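Local coordinates for oxidoreductase (Methanosarcina mazei, PDB 3KA7), which binds flavin-adenine dinucleotide and probably works as an oxidoreductase of the flavin-containing amine oxidoreductase family, at residues G46-S51 against P318-P323; V86-K91 against G100-S105; D148-K153 against L300-R305; V310-Q315 against G324-M329. All coordinates share one frame; numbering follows the deposited sequence.

Contact 1: G46-S51 against P318-P323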
loop_
_atom_site.group_PDB
_atom_site.type_symbol
_atom_site.label_atom_id
_atom_site.label_comp_id
_atom_site.label_asym_id
_atom_site.label_seq_id
_atom_site.Cartn_x
_atom_site.Cartn_y
_atom_site.Cartn_z
ATOM N N GLY A 46 2.552 -23.987 -5.139
ATOM C CA GLY A 46 1.170 -24.155 -5.560
ATOM C C GLY A 46 0.262 -23.011 -5.143
ATOM O O GLY A 46 -0.924 -23.025 -5.444
ATOM N N PHE A 47 0.831 -22.024 -4.450
ATOM C CA PHE A 47 0.094 -20.834 -4.018
ATOM C C PHE A 47 0.483 -19.633 -4.869
ATOM O O PHE A 47 1.628 -19.531 -5.319
ATOM C CB PHE A 47 0.425 -20.503 -2.562
ATOM C CG PHE A 47 -0.193 -21.439 -1.565
ATOM C CD1 PHE A 47 -1.377 -21.101 -0.925
ATOM C CD2 PHE A 47 0.410 -22.649 -1.258
ATOM C CE1 PHE A 47 -1.957 -21.954 0.008
ATOM C CE2 PHE A 47 -0.162 -23.505 -0.325
ATOM C CZ PHE A 47 -1.346 -23.160 0.306
ATOM N N GLN A 48 -0.463 -18.720 -5.074
ATOM C CA GLN A 48 -0.151 -17.432 -5.677
ATOM C C GLN A 48 0.080 -16.419 -4.558
ATOM O O GLN A 48 -0.850 -15.749 -4.125
ATOM C CB GLN A 48 -1.290 -16.956 -6.583
ATOM C CG GLN A 48 -1.422 -17.733 -7.891
ATOM C CD GLN A 48 -0.184 -17.617 -8.766
ATOM O OE1 GLN A 48 0.502 -18.616 -9.027
ATOM N NE2 GLN A 48 0.114 -16.401 -9.217
ATOM N N LEU A 49 1.313 -16.360 -4.068
ATOM C CA LEU A 49 1.689 -15.344 -3.093
ATOM C C LEU A 49 1.907 -14.047 -3.872
ATOM O O LEU A 49 1.558 -13.954 -5.050
ATOM C CB LEU A 49 2.958 -15.772 -2.337
ATOM C CG LEU A 49 2.898 -17.138 -1.628
ATOM C CD1 LEU A 49 4.158 -17.399 -0.761
ATOM C CD2 LEU A 49 1.617 -17.243 -0.790
ATOM N N SER A 50 2.475 -13.038 -3.229
ATOM C CA SER A 50 2.692 -11.781 -3.928
ATOM C C SER A 50 4.069 -11.225 -3.643
ATOM O O SER A 50 4.745 -11.643 -2.698
ATOM C CB SER A 50 1.649 -10.737 -3.533
ATOM O OG SER A 50 1.995 -10.122 -2.306
ATOM N N SER A 51 4.477 -10.285 -4.485
ATOM C CA SER A 51 5.740 -9.576 -4.314
ATOM C C SER A 51 5.636 -8.442 -3.287
ATOM O O SER A 51 6.598 -7.702 -3.061
ATOM C CB SER A 51 6.157 -8.984 -5.650
ATOM O OG SER A 51 5.100 -8.200 -6.161
ATOM N N PRO A 318 -10.445 -18.729 -5.119
ATOM C CA PRO A 318 -9.871 -19.986 -4.673
ATOM C C PRO A 318 -8.700 -20.440 -5.546
ATOM O O PRO A 318 -7.917 -21.279 -5.109
ATOM C CB PRO A 318 -11.044 -20.977 -4.781
ATOM C CG PRO A 318 -12.277 -20.144 -4.835
ATOM C CD PRO A 318 -11.882 -18.828 -5.433
ATOM N N GLU A 319 -8.565 -19.891 -6.750
ATOM C CA GLU A 319 -7.484 -20.321 -7.649
ATOM C C GLU A 319 -6.105 -19.879 -7.160
ATOM O O GLU A 319 -5.083 -20.273 -7.725
ATOM C CB GLU A 319 -7.700 -19.816 -9.086
ATOM C CG GLU A 319 -9.051 -20.176 -9.713
ATOM C CD GLU A 319 -9.250 -21.666 -9.902
ATOM O OE1 GLU A 319 -8.278 -22.369 -10.261
ATOM O OE2 GLU A 319 -10.391 -22.139 -9.697
ATOM N N LEU A 320 -6.074 -19.046 -6.124
ATOM C CA LEU A 320 -4.796 -18.561 -5.596
ATOM C C LEU A 320 -4.126 -19.557 -4.641
ATOM O O LEU A 320 -3.054 -19.288 -4.110
ATOM C CB LEU A 320 -4.980 -17.205 -4.909
ATOM C CG LEU A 320 -5.541 -16.113 -5.825
ATOM C CD1 LEU A 320 -5.726 -14.817 -5.050
ATOM C CD2 LEU A 320 -4.628 -15.900 -7.017
ATOM N N ALA A 321 -4.763 -20.707 -4.429
ATOM C CA ALA A 321 -4.216 -21.770 -3.608
ATOM C C ALA A 321 -4.612 -23.125 -4.190
ATOM O O ALA A 321 -5.570 -23.206 -4.971
ATOM C CB ALA A 321 -4.721 -21.659 -2.178
ATOM N N PRO A 322 -3.889 -24.187 -3.802
ATOM C CA PRO A 322 -4.281 -25.547 -4.185
ATOM C C PRO A 322 -5.636 -25.918 -3.599
ATOM O O PRO A 322 -6.074 -25.321 -2.614
ATOM C CB PRO A 322 -3.224 -26.432 -3.515
ATOM C CG PRO A 322 -2.068 -25.527 -3.212
ATOM C CD PRO A 322 -2.650 -24.162 -3.002
ATOM N N PRO A 323 -6.280 -26.948 -4.172
ATOM C CA PRO A 323 -7.551 -27.481 -3.691
ATOM C C PRO A 323 -7.518 -27.798 -2.191
ATOM O O PRO A 323 -6.558 -28.394 -1.697
ATOM C CB PRO A 323 -7.707 -28.777 -4.507
ATOM C CG PRO A 323 -6.989 -28.485 -5.785
ATOM C CD PRO A 323 -5.801 -27.647 -5.378
#

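Contact 2: V86-K91 against G100-S105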
loop_
_atom_site.group_PDB
_atom_site.type_symbol
_atom_site.label_atom_id
_atom_site.label_comp_id
_atom_site.label_asym_id
_atom_site.label_seq_id
_atom_site.Cartn_x
_atom_site.Cartn_y
_atom_site.Cartn_z
ATOM N N VAL A 86 -12.958 -7.472 13.719
ATOM C CA VAL A 86 -11.920 -7.144 14.677
ATOM C C VAL A 86 -11.968 -8.136 15.819
ATOM O O VAL A 86 -13.014 -8.319 16.452
ATOM C CB VAL A 86 -12.122 -5.728 15.258
ATOM C CG1 VAL A 86 -10.900 -5.305 16.086
ATOM C CG2 VAL A 86 -12.384 -4.715 14.139
ATOM N N ARG A 87 -10.820 -8.739 16.109
ATOM C CA ARG A 87 -10.717 -9.729 17.173
ATOM C C ARG A 87 -10.346 -9.069 18.499
ATOM O O ARG A 87 -9.327 -8.377 18.604
ATOM C CB ARG A 87 -9.681 -10.790 16.793
ATOM C CG ARG A 87 -9.678 -11.994 17.700
ATOM C CD ARG A 87 -9.344 -13.273 16.926
ATOM N NE ARG A 87 -10.386 -13.609 15.960
ATOM C CZ ARG A 87 -10.334 -14.648 15.131
ATOM N NH1 ARG A 87 -9.282 -15.458 15.146
ATOM N NH2 ARG A 87 -11.338 -14.883 14.292
ATOM N N VAL A 88 -11.181 -9.283 19.514
ATOM C CA VAL A 88 -10.979 -8.632 20.798
ATOM C C VAL A 88 -11.029 -9.662 21.924
ATOM O O VAL A 88 -11.513 -10.777 21.730
ATOM C CB VAL A 88 -12.034 -7.525 21.045
ATOM C CG1 VAL A 88 -11.920 -6.440 19.985
ATOM C CG2 VAL A 88 -13.446 -8.113 21.069
ATOM N N PRO A 89 -10.512 -9.302 23.096
ATOM C CA PRO A 89 -10.578 -10.255 24.189
ATOM C C PRO A 89 -12.022 -10.489 24.619
ATOM O O PRO A 89 -12.892 -9.634 24.407
ATOM C CB PRO A 89 -9.778 -9.569 25.297
ATOM C CG PRO A 89 -8.857 -8.640 24.570
ATOM C CD PRO A 89 -9.686 -8.134 23.435
ATOM N N LEU A 90 -12.260 -11.654 25.211
ATOM C CA LEU A 90 -13.593 -12.044 25.643
ATOM C C LEU A 90 -14.132 -11.060 26.673
ATOM O O LEU A 90 -15.279 -10.629 26.584
ATOM C CB LEU A 90 -13.542 -13.452 26.223
ATOM C CG LEU A 90 -14.753 -14.374 26.078
ATOM C CD1 LEU A 90 -15.461 -14.201 24.744
ATOM C CD2 LEU A 90 -14.298 -15.806 26.267
ATOM N N LYS A 91 -13.294 -10.693 27.635
ATOM C CA LYS A 91 -13.698 -9.785 28.698
ATOM C C LYS A 91 -12.901 -8.496 28.627
ATOM O O LYS A 91 -11.687 -8.524 28.475
ATOM C CB LYS A 91 -13.475 -10.435 30.067
ATOM C CG LYS A 91 -13.888 -9.556 31.244
ATOM C CD LYS A 91 -13.521 -10.198 32.574
ATOM C CE LYS A 91 -12.011 -10.385 32.686
ATOM N NZ LYS A 91 -11.591 -10.642 34.093
ATOM N N GLY A 100 -9.420 -16.285 25.607
ATOM C CA GLY A 100 -10.475 -16.368 24.623
ATOM C C GLY A 100 -10.685 -15.036 23.933
ATOM O O GLY A 100 -10.141 -14.016 24.355
ATOM N N PHE A 101 -11.479 -15.054 22.872
ATOM C CA PHE A 101 -11.729 -13.861 22.092
ATOM C C PHE A 101 -13.107 -13.884 21.462
ATOM O O PHE A 101 -13.792 -14.914 21.427
ATOM C CB PHE A 101 -10.673 -13.707 20.996
ATOM C CG PHE A 101 -10.649 -14.841 20.005
ATOM C CD1 PHE A 101 -11.589 -14.911 18.985
ATOM C CD2 PHE A 101 -9.680 -15.828 20.080
ATOM C CE1 PHE A 101 -11.567 -15.948 18.069
ATOM C CE2 PHE A 101 -9.659 -16.873 19.161
ATOM C CZ PHE A 101 -10.599 -16.928 18.160
ATOM N N LYS A 102 -13.514 -12.728 20.971
ATOM C CA LYS A 102 -14.727 -12.615 20.199
ATOM C C LYS A 102 -14.444 -11.650 19.052
ATOM O O LYS A 102 -13.477 -10.882 19.103
ATOM C CB LYS A 102 -15.870 -12.110 21.081
ATOM C CG LYS A 102 -15.627 -10.728 21.655
ATOM C CD LYS A 102 -16.739 -10.330 22.633
ATOM C CE LYS A 102 -16.393 -9.035 23.362
ATOM N NZ LYS A 102 -17.563 -8.492 24.118
ATOM N N ASP A 103 -15.271 -11.702 18.014
ATOM C CA ASP A 103 -15.097 -10.820 16.858
ATOM C C ASP A 103 -16.259 -9.834 16.735
ATOM O O ASP A 103 -17.422 -10.222 16.907
ATOM C CB ASP A 103 -14.991 -11.645 15.565
ATOM C CG ASP A 103 -13.705 -12.454 15.471
ATOM O OD1 ASP A 103 -12.743 -12.194 16.222
ATOM O OD2 ASP A 103 -13.645 -13.366 14.617
ATOM N N ILE A 104 -15.948 -8.571 16.444
ATOM C CA ILE A 104 -16.956 -7.548 16.148
ATOM C C ILE A 104 -16.742 -6.980 14.743
ATOM O O ILE A 104 -15.638 -7.026 14.217
ATOM C CB ILE A 104 -16.895 -6.382 17.165
ATOM C CG1 ILE A 104 -15.575 -5.623 17.018
ATOM C CG2 ILE A 104 -17.036 -6.906 18.586
ATOM C CD1 ILE A 104 -15.601 -4.194 17.546
ATOM N N SER A 105 -17.797 -6.444 14.140
ATOM C CA SER A 105 -17.688 -5.752 12.862
ATOM C C SER A 105 -16.892 -4.446 13.015
ATOM O O SER A 105 -16.960 -3.786 14.052
ATOM C CB SER A 105 -19.092 -5.467 12.321
ATOM O OG SER A 105 -19.025 -4.841 11.053
#

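Contact 3: D148-K153 against L300-R305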
loop_
_atom_site.group_PDB
_atom_site.type_symbol
_atom_site.label_atom_id
_atom_site.label_comp_id
_atom_site.label_asym_id
_atom_site.label_seq_id
_atom_site.Cartn_x
_atom_site.Cartn_y
_atom_site.Cartn_z
ATOM N N ASP A 148 -10.574 5.588 27.244
ATOM C CA ASP A 148 -10.573 4.130 27.058
ATOM C C ASP A 148 -9.449 3.668 26.116
ATOM O O ASP A 148 -9.402 4.044 24.943
ATOM C CB ASP A 148 -11.938 3.679 26.529
ATOM C CG ASP A 148 -12.147 2.162 26.607
ATOM O OD1 ASP A 148 -11.166 1.379 26.587
ATOM O OD2 ASP A 148 -13.322 1.754 26.662
ATOM N N GLU A 149 -8.548 2.841 26.641
ATOM C CA GLU A 149 -7.426 2.339 25.860
ATOM C C GLU A 149 -7.843 1.543 24.613
ATOM O O GLU A 149 -7.046 1.409 23.680
ATOM C CB GLU A 149 -6.503 1.487 26.740
ATOM C CG GLU A 149 -5.276 0.951 26.003
ATOM C CD GLU A 149 -4.450 -0.026 26.833
ATOM O OE1 GLU A 149 -5.029 -0.992 27.397
ATOM O OE2 GLU A 149 -3.213 0.164 26.904
ATOM N N TRP A 150 -9.068 1.013 24.600
ATOM C CA TRP A 150 -9.591 0.291 23.428
ATOM C C TRP A 150 -9.391 1.063 22.127
ATOM O O TRP A 150 -8.973 0.501 21.114
ATOM C CB TRP A 150 -11.078 -0.045 23.608
ATOM C CG TRP A 150 -11.871 -0.295 22.322
ATOM C CD1 TRP A 150 -13.003 0.365 21.917
ATOM C CD2 TRP A 150 -11.592 -1.266 21.299
ATOM N NE1 TRP A 150 -13.437 -0.127 20.710
ATOM C CE2 TRP A 150 -12.594 -1.135 20.312
ATOM C CE3 TRP A 150 -10.587 -2.225 21.120
ATOM C CZ2 TRP A 150 -12.623 -1.926 19.162
ATOM C CZ3 TRP A 150 -10.620 -3.017 19.976
ATOM C CH2 TRP A 150 -11.633 -2.863 19.017
ATOM N N LEU A 151 -9.690 2.355 22.142
ATOM C CA LEU A 151 -9.579 3.103 20.904
ATOM C C LEU A 151 -8.130 3.198 20.416
ATOM O O LEU A 151 -7.901 3.238 19.203
ATOM C CB LEU A 151 -10.211 4.496 21.018
ATOM C CG LEU A 151 -11.723 4.527 21.225
ATOM C CD1 LEU A 151 -12.196 5.994 21.132
ATOM C CD2 LEU A 151 -12.433 3.638 20.203
ATOM N N ILE A 152 -7.163 3.236 21.335
ATOM C CA ILE A 152 -5.742 3.281 20.936
ATOM C C ILE A 152 -5.288 1.932 20.376
ATOM O O ILE A 152 -4.593 1.881 19.358
ATOM C CB ILE A 152 -4.806 3.742 22.077
ATOM C CG1 ILE A 152 -5.177 5.169 22.517
ATOM C CG2 ILE A 152 -3.358 3.737 21.613
ATOM C CD1 ILE A 152 -5.216 6.158 21.367
ATOM N N LYS A 153 -5.694 0.842 21.022
ATOM C CA LYS A 153 -5.387 -0.493 20.486
ATOM C C LYS A 153 -5.987 -0.656 19.090
ATOM O O LYS A 153 -5.330 -1.164 18.169
ATOM C CB LYS A 153 -5.938 -1.594 21.399
ATOM C CG LYS A 153 -5.491 -1.464 22.829
ATOM C CD LYS A 153 -4.003 -1.587 22.947
ATOM C CE LYS A 153 -3.575 -3.034 22.923
ATOM N NZ LYS A 153 -2.117 -3.170 23.242
ATOM N N LEU A 300 -8.833 -7.545 11.743
ATOM C CA LEU A 300 -7.889 -6.766 12.542
ATOM C C LEU A 300 -7.658 -7.422 13.898
ATOM O O LEU A 300 -8.584 -7.977 14.494
ATOM C CB LEU A 300 -8.398 -5.332 12.734
ATOM C CG LEU A 300 -8.426 -4.499 11.451
ATOM C CD1 LEU A 300 -9.031 -3.124 11.742
ATOM C CD2 LEU A 300 -7.017 -4.371 10.848
ATOM N N THR A 301 -6.419 -7.372 14.393
ATOM C CA THR A 301 -6.072 -8.082 15.621
ATOM C C THR A 301 -5.335 -7.157 16.600
ATOM O O THR A 301 -4.110 -7.207 16.717
ATOM C CB THR A 301 -5.187 -9.315 15.316
ATOM O OG1 THR A 301 -4.018 -8.898 14.588
ATOM C CG2 THR A 301 -5.950 -10.355 14.464
ATOM N N PRO A 302 -6.084 -6.303 17.310
ATOM C CA PRO A 302 -5.443 -5.244 18.089
ATOM C C PRO A 302 -4.714 -5.691 19.353
ATOM O O PRO A 302 -3.903 -4.924 19.882
ATOM C CB PRO A 302 -6.592 -4.275 18.439
ATOM C CG PRO A 302 -7.842 -4.894 17.983
ATOM C CD PRO A 302 -7.540 -6.145 17.181
ATOM N N TYR A 303 -4.974 -6.910 19.830
ATOM C CA TYR A 303 -4.403 -7.343 21.113
ATOM C C TYR A 303 -3.313 -8.402 20.958
ATOM O O TYR A 303 -3.434 -9.521 21.468
ATOM C CB TYR A 303 -5.518 -7.802 22.073
ATOM C CG TYR A 303 -6.352 -6.623 22.513
ATOM C CD1 TYR A 303 -6.081 -5.968 23.702
ATOM C CD2 TYR A 303 -7.375 -6.132 21.700
ATOM C CE1 TYR A 303 -6.819 -4.854 24.100
ATOM C CE2 TYR A 303 -8.131 -5.012 22.087
ATOM C CZ TYR A 303 -7.837 -4.380 23.283
ATOM O OH TYR A 303 -8.566 -3.278 23.676
ATOM N N THR A 304 -2.253 -8.027 20.247
ATOM C CA THR A 304 -1.139 -8.905 19.937
ATOM C C THR A 304 0.161 -8.197 20.290
ATOM O O THR A 304 0.163 -7.006 20.638
ATOM C CB THR A 304 -1.075 -9.141 18.442
ATOM O OG1 THR A 304 -0.944 -7.868 17.793
ATOM C CG2 THR A 304 -2.361 -9.835 17.945
ATOM N N ARG A 305 1.272 -8.920 20.155
ATOM C CA ARG A 305 2.605 -8.321 20.277
ATOM C C ARG A 305 2.936 -7.468 19.055
ATOM O O ARG A 305 3.461 -6.363 19.192
ATOM C CB ARG A 305 3.676 -9.409 20.382
ATOM C CG ARG A 305 3.523 -10.353 21.566
ATOM C CD ARG A 305 4.221 -11.676 21.280
ATOM N NE ARG A 305 3.998 -12.632 22.358
ATOM C CZ ARG A 305 2.883 -13.341 22.503
ATOM N NH1 ARG A 305 1.888 -13.218 21.632
ATOM N NH2 ARG A 305 2.763 -14.179 23.521
HETATM O O HOH W 1 -8.002 -1.930 25.878
HETATM O O HOH W 2 -3.012 -2.726 18.659
HETATM O O HOH W 3 -1.354 -4.895 21.395
#

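Contact 4: V310-Q315 against G324-M329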
loop_
_atom_site.group_PDB
_atom_site.type_symbol
_atom_site.label_atom_id
_atom_site.label_comp_id
_atom_site.label_asym_id
_atom_site.label_seq_id
_atom_site.Cartn_x
_atom_site.Cartn_y
_atom_site.Cartn_z
ATOM N N VAL A 310 -5.019 -9.664 9.407
ATOM C CA VAL A 310 -4.788 -10.731 8.467
ATOM C C VAL A 310 -5.920 -10.770 7.454
ATOM O O VAL A 310 -7.018 -10.280 7.741
ATOM C CB VAL A 310 -4.574 -12.077 9.235
ATOM C CG1 VAL A 310 -4.780 -11.917 10.739
ATOM C CG2 VAL A 310 -5.327 -13.231 8.632
ATOM N N ASN A 311 -5.638 -11.279 6.251
ATOM C CA ASN A 311 -6.697 -11.526 5.270
ATOM C C ASN A 311 -6.617 -12.930 4.696
ATOM O O ASN A 311 -5.717 -13.691 5.039
ATOM C CB ASN A 311 -6.789 -10.441 4.170
ATOM C CG ASN A 311 -5.665 -10.499 3.133
ATOM O OD1 ASN A 311 -4.794 -11.374 3.153
ATOM N ND2 ASN A 311 -5.698 -9.541 2.195
ATOM N N GLU A 312 -7.600 -13.280 3.870
ATOM C CA GLU A 312 -7.730 -14.637 3.358
ATOM C C GLU A 312 -8.356 -14.525 1.980
ATOM O O GLU A 312 -9.557 -14.758 1.808
ATOM C CB GLU A 312 -8.656 -15.428 4.281
ATOM C CG GLU A 312 -8.564 -16.923 4.137
ATOM C CD GLU A 312 -9.093 -17.626 5.367
ATOM O OE1 GLU A 312 -10.327 -17.844 5.455
ATOM O OE2 GLU A 312 -8.271 -17.935 6.262
ATOM N N VAL A 313 -7.560 -14.142 0.994
ATOM C CA VAL A 313 -8.129 -13.757 -0.288
ATOM C C VAL A 313 -8.679 -14.935 -1.088
ATOM O O VAL A 313 -9.392 -14.751 -2.081
ATOM C CB VAL A 313 -7.137 -12.945 -1.139
ATOM C CG1 VAL A 313 -6.771 -11.635 -0.400
ATOM C CG2 VAL A 313 -5.900 -13.769 -1.460
ATOM N N THR A 314 -8.333 -16.141 -0.664
ATOM C CA THR A 314 -8.869 -17.331 -1.324
ATOM C C THR A 314 -10.369 -17.468 -1.031
ATOM O O THR A 314 -11.074 -18.264 -1.671
ATOM C CB THR A 314 -8.101 -18.603 -0.916
ATOM O OG1 THR A 314 -7.830 -18.570 0.497
ATOM C CG2 THR A 314 -6.781 -18.667 -1.661
ATOM N N GLN A 315 -10.862 -16.704 -0.064
ATOM C CA GLN A 315 -12.311 -16.602 0.135
ATOM C C GLN A 315 -12.977 -16.000 -1.104
ATOM O O GLN A 315 -14.140 -16.296 -1.408
ATOM C CB GLN A 315 -12.639 -15.785 1.382
ATOM C CG GLN A 315 -12.212 -16.483 2.671
ATOM C CD GLN A 315 -13.134 -17.642 3.033
ATOM O OE1 GLN A 315 -14.245 -17.743 2.510
ATOM N NE2 GLN A 315 -12.675 -18.520 3.925
ATOM N N GLY A 324 -8.550 -27.373 -1.471
ATOM C CA GLY A 324 -8.662 -27.669 -0.043
ATOM C C GLY A 324 -7.690 -26.890 0.828
ATOM O O GLY A 324 -7.388 -27.287 1.960
ATOM N N LYS A 325 -7.173 -25.788 0.297
ATOM C CA LYS A 325 -6.282 -24.942 1.085
ATOM C C LYS A 325 -6.778 -23.508 1.024
ATOM O O LYS A 325 -7.420 -23.112 0.051
ATOM C CB LYS A 325 -4.843 -25.002 0.551
ATOM C CG LYS A 325 -4.156 -26.361 0.703
ATOM C CD LYS A 325 -4.171 -26.835 2.142
ATOM C CE LYS A 325 -3.633 -28.258 2.263
ATOM N NZ LYS A 325 -2.194 -28.351 1.878
ATOM N N HIS A 326 -6.497 -22.740 2.071
ATOM C CA HIS A 326 -6.699 -21.295 2.020
ATOM C C HIS A 326 -5.345 -20.602 2.143
ATOM O O HIS A 326 -4.410 -21.139 2.741
ATOM C CB HIS A 326 -7.630 -20.810 3.139
ATOM C CG HIS A 326 -9.086 -20.908 2.800
ATOM N ND1 HIS A 326 -9.677 -20.131 1.827
ATOM C CD2 HIS A 326 -10.067 -21.698 3.299
ATOM C CE1 HIS A 326 -10.959 -20.435 1.739
ATOM N NE2 HIS A 326 -11.225 -21.376 2.629
ATOM N N LEU A 327 -5.248 -19.419 1.552
ATOM C CA LEU A 327 -4.069 -18.574 1.716
ATOM C C LEU A 327 -4.431 -17.491 2.708
ATOM O O LEU A 327 -5.279 -16.648 2.423
ATOM C CB LEU A 327 -3.687 -17.940 0.383
ATOM C CG LEU A 327 -2.535 -16.927 0.379
ATOM C CD1 LEU A 327 -1.270 -17.482 1.077
ATOM C CD2 LEU A 327 -2.235 -16.466 -1.048
ATOM N N THR A 328 -3.792 -17.522 3.865
ATOM C CA THR A 328 -4.056 -16.542 4.909
ATOM C C THR A 328 -2.770 -15.761 5.120
ATOM O O THR A 328 -1.720 -16.351 5.396
ATOM C CB THR A 328 -4.464 -17.233 6.204
ATOM O OG1 THR A 328 -5.551 -18.131 5.938
ATOM C CG2 THR A 328 -4.883 -16.205 7.272
HETATM N N MSE A 329 -2.854 -14.439 4.961
HETATM C CA MSE A 329 -1.674 -13.574 5.068
HETATM C C MSE A 329 -1.806 -12.565 6.205
HETATM O O MSE A 329 -2.839 -11.913 6.351
HETATM C CB MSE A 329 -1.384 -12.879 3.736
HETATM C CG MSE A 329 -1.058 -13.873 2.625
HETATM SE SE MSE A 329 -0.577 -13.016 0.963
HETATM C CE MSE A 329 -2.236 -12.181 0.535
HETATM O O HOH W 4 -4.701 -13.897 1.871
#

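Contact 1: G46-S51 against P318-P323
Phe47 and Gln48 run past Leu320 and Ala321 with their CA atoms closest at Phe47 and Ala321. Strand 47-50, half of the small antiparallel hairpin it forms with strand 41-44, here meets a short 3-10 turn, 318-320, in the loop that leads into strand 326-334. One backbone bond joins the two: Gln48 N donates to Leu320 O at 2.8 Å, almost straight at 173°, although the donor sits above the carbonyl plane. The same oxygen also takes a CA-H...O contact from Phe47. Beyond the bond the side chains take over. With CG turned beside its own backbone N (chi1 -73°), the Phe47 ring presents one face to Pro322, and Ala321 CB comes in obliquely, 3.5 Å from Phe47 CE1. Leu327 of strand 326-334 also touches this ring. Gln48 crosses Leu320 at about a right angle, its CB 3.5 Å from Leu320 CD2. At the hairpin end, Gly46 O lies 3.2 Å from Pro322 CD, and a side chain on Gly46 would press on Pro322 CG. Pro322 CD also makes the CH-pi contact of this junction, 3.5 Å from the centroid of the Phe47 ring and only 6° off its normal.

Contact 2: V86-K91 against G100-S105
The Arg87 guanidinium lies with one face over the Phe101 ring (planes 11° apart) and its edge against the Asp103 carboxylate (7°). Arg87 and Asp103 share one face of the beta hairpin of strands 85-89 and 101-105, at the edge of the seven-stranded mixed sheet, and the Phe101 ring comes in beside them. Arg87 grips Asp103 side-on in a bidentate salt bridge, NE to OD1 and NH2 to OD2, both 2.8 Å, each oxygen using its syn lone pair. Bends at chi2 and chi3 bring the arginine chain over Phe101, so that Arg87 CD stands 3.6 Å from the centroid of the Phe101 ring in a CH-pi contact. A leucine in place of Arg87 would probably leave the Asp103 carboxylate without its charged mate and the Phe101 face without its flat cover. On the opposite face of the hairpin Val86 pairs with Ile104 and Val88 with Lys102, both hydrogen-bonded antiparallel pairs, and Trp150 of helix 149-163 packs against the two valines and Ile104. Where the strands part, Leu90 N still reaches Gly100 O, from above the carbonyl plane. Val88 and Lys102 are pressed close, with Val88 CG2 3.5 Å from Lys102 CG.

Contact 3: D148-K153 against L300-R305
Trp150 and Lys153, one turn apart on helix 149-163, receive Pro302 and Tyr303 from the loop between strands 298-300 and 307-311. The van der Waals contacts come first. The Tyr303 and Trp150 side chains cross at about a right angle, but their rings lie nearly in one plane and meet rim to rim: Tyr303 OH is 3.4 Å from Trp150 CE3, and Tyr303 CE2 is 3.8 Å from Trp150 CZ3. Pro302 CG touches the same indole rim, at Trp150 CZ3, while Pro302 CB rests 3.4 Å from Lys153 O. Lys153 crosses Tyr303 at about a right angle; bends at chi2 (-62°) and chi3 (-80°) bring its CE to the ring in an off-centre CH-pi contact. An alanine at Tyr303 is likely to leave the Trp150 rim and the Lys153 methylenes without their cover, and to free the water that the hydroxyl holds.

No direct hydrogen bond crosses the contact; water does the polar work. One water accepts from Lys153 NZ at 2.6 Å and donates to Pro302 O and Thr304 O. A second donates to Lys153 O and Pro302 O. A third sits 2.6 Å from Tyr303 OH and reaches Glu149 OE1 weakly. The indole NE1 is satisfied by Phe109 O.

Within the helix segment, Asp148 is the N-cap, its OD1 accepting from Trp150 N at 2.9 Å. The whole is a helix start packed on the loop that connects adjacent antiparallel strands of the mixed sheet.

Contact 4: V310-Q315 against G324-M329
Asn311 and Met329 form an antiparallel hydrogen-bonded pair between strands 307-311 and 326-334 of the mixed sheet. Asn311 N donates to Met329 O at 2.9 Å, in the carbonyl plane, and Met329 N returns to Asn311 O. Beyond this pair the first chain leaves the sheet in the 3-10 turn 313-315, and side chains and a water bridge the gap. That water donates to Asn311 OD1 and Leu327 O and accepts from Val313 N.

The hydroxyl bonds come next. Thr328 OG1 donates to an anti lone pair of Glu312 OE2 at 2.7 Å. Thr314 OG1, placed between its backbone N and carbonyl carbon by chi1 of 42°, accepts from Leu327 N at 2.9 Å and is hydrogen-bonded to His326 ND1 at 2.8 Å, near the imidazole plane.

The Glu312 carboxylate stacks on His326, 18° from the ring plane, with Glu312 OE1 4.2 Å above the ring centre. The Gln315 amide lies nearly parallel to the ring (14°), its NE2 over a face and 3.4 Å from His326 CE1. Gln315 NE2 also donates to Glu312 OE1, which ties these two together.

An apolar contact closes the other end: Val310 CG2 and Thr328 CG2 are tight at 3.3 Å. Selenomethionine Met329 lies alongside Asn311 in plain van der Waals contact with its OD1, while Asn311 ND2 holds Phe54 O in the FAD pocket.

Glu312 is buried yet richly satisfied: besides Thr328 and Gln315, its oxygens take backbone N-H groups from Leu292, Val293 and Gly294. So many donors would probably keep the carboxylate ionised.

From the N terminus, residues 46-51 open the long loop that contact 1 closes at 318-323. Contact 2 is a short hairpin closed soon after, and contact 3 a longer excursion from helix 149-163 to the loop after strand 298-300; both nest inside the loop of contact 1, in series. Contact 4 closes a short loop of its own but crosses contact 1, since 318-323 lies between 310-315 and 324-329. Contacts 1 and 4 touch through Leu49 and Leu327, contacts 2 and 3 where Arg87 N approaches Leu300 O, and contacts 3 and 4 through Thr301 and Val310. Together they tie the 41-50 hairpin and helix 149-163 to the mixed sheet, whose edge is the hairpin of contact 2.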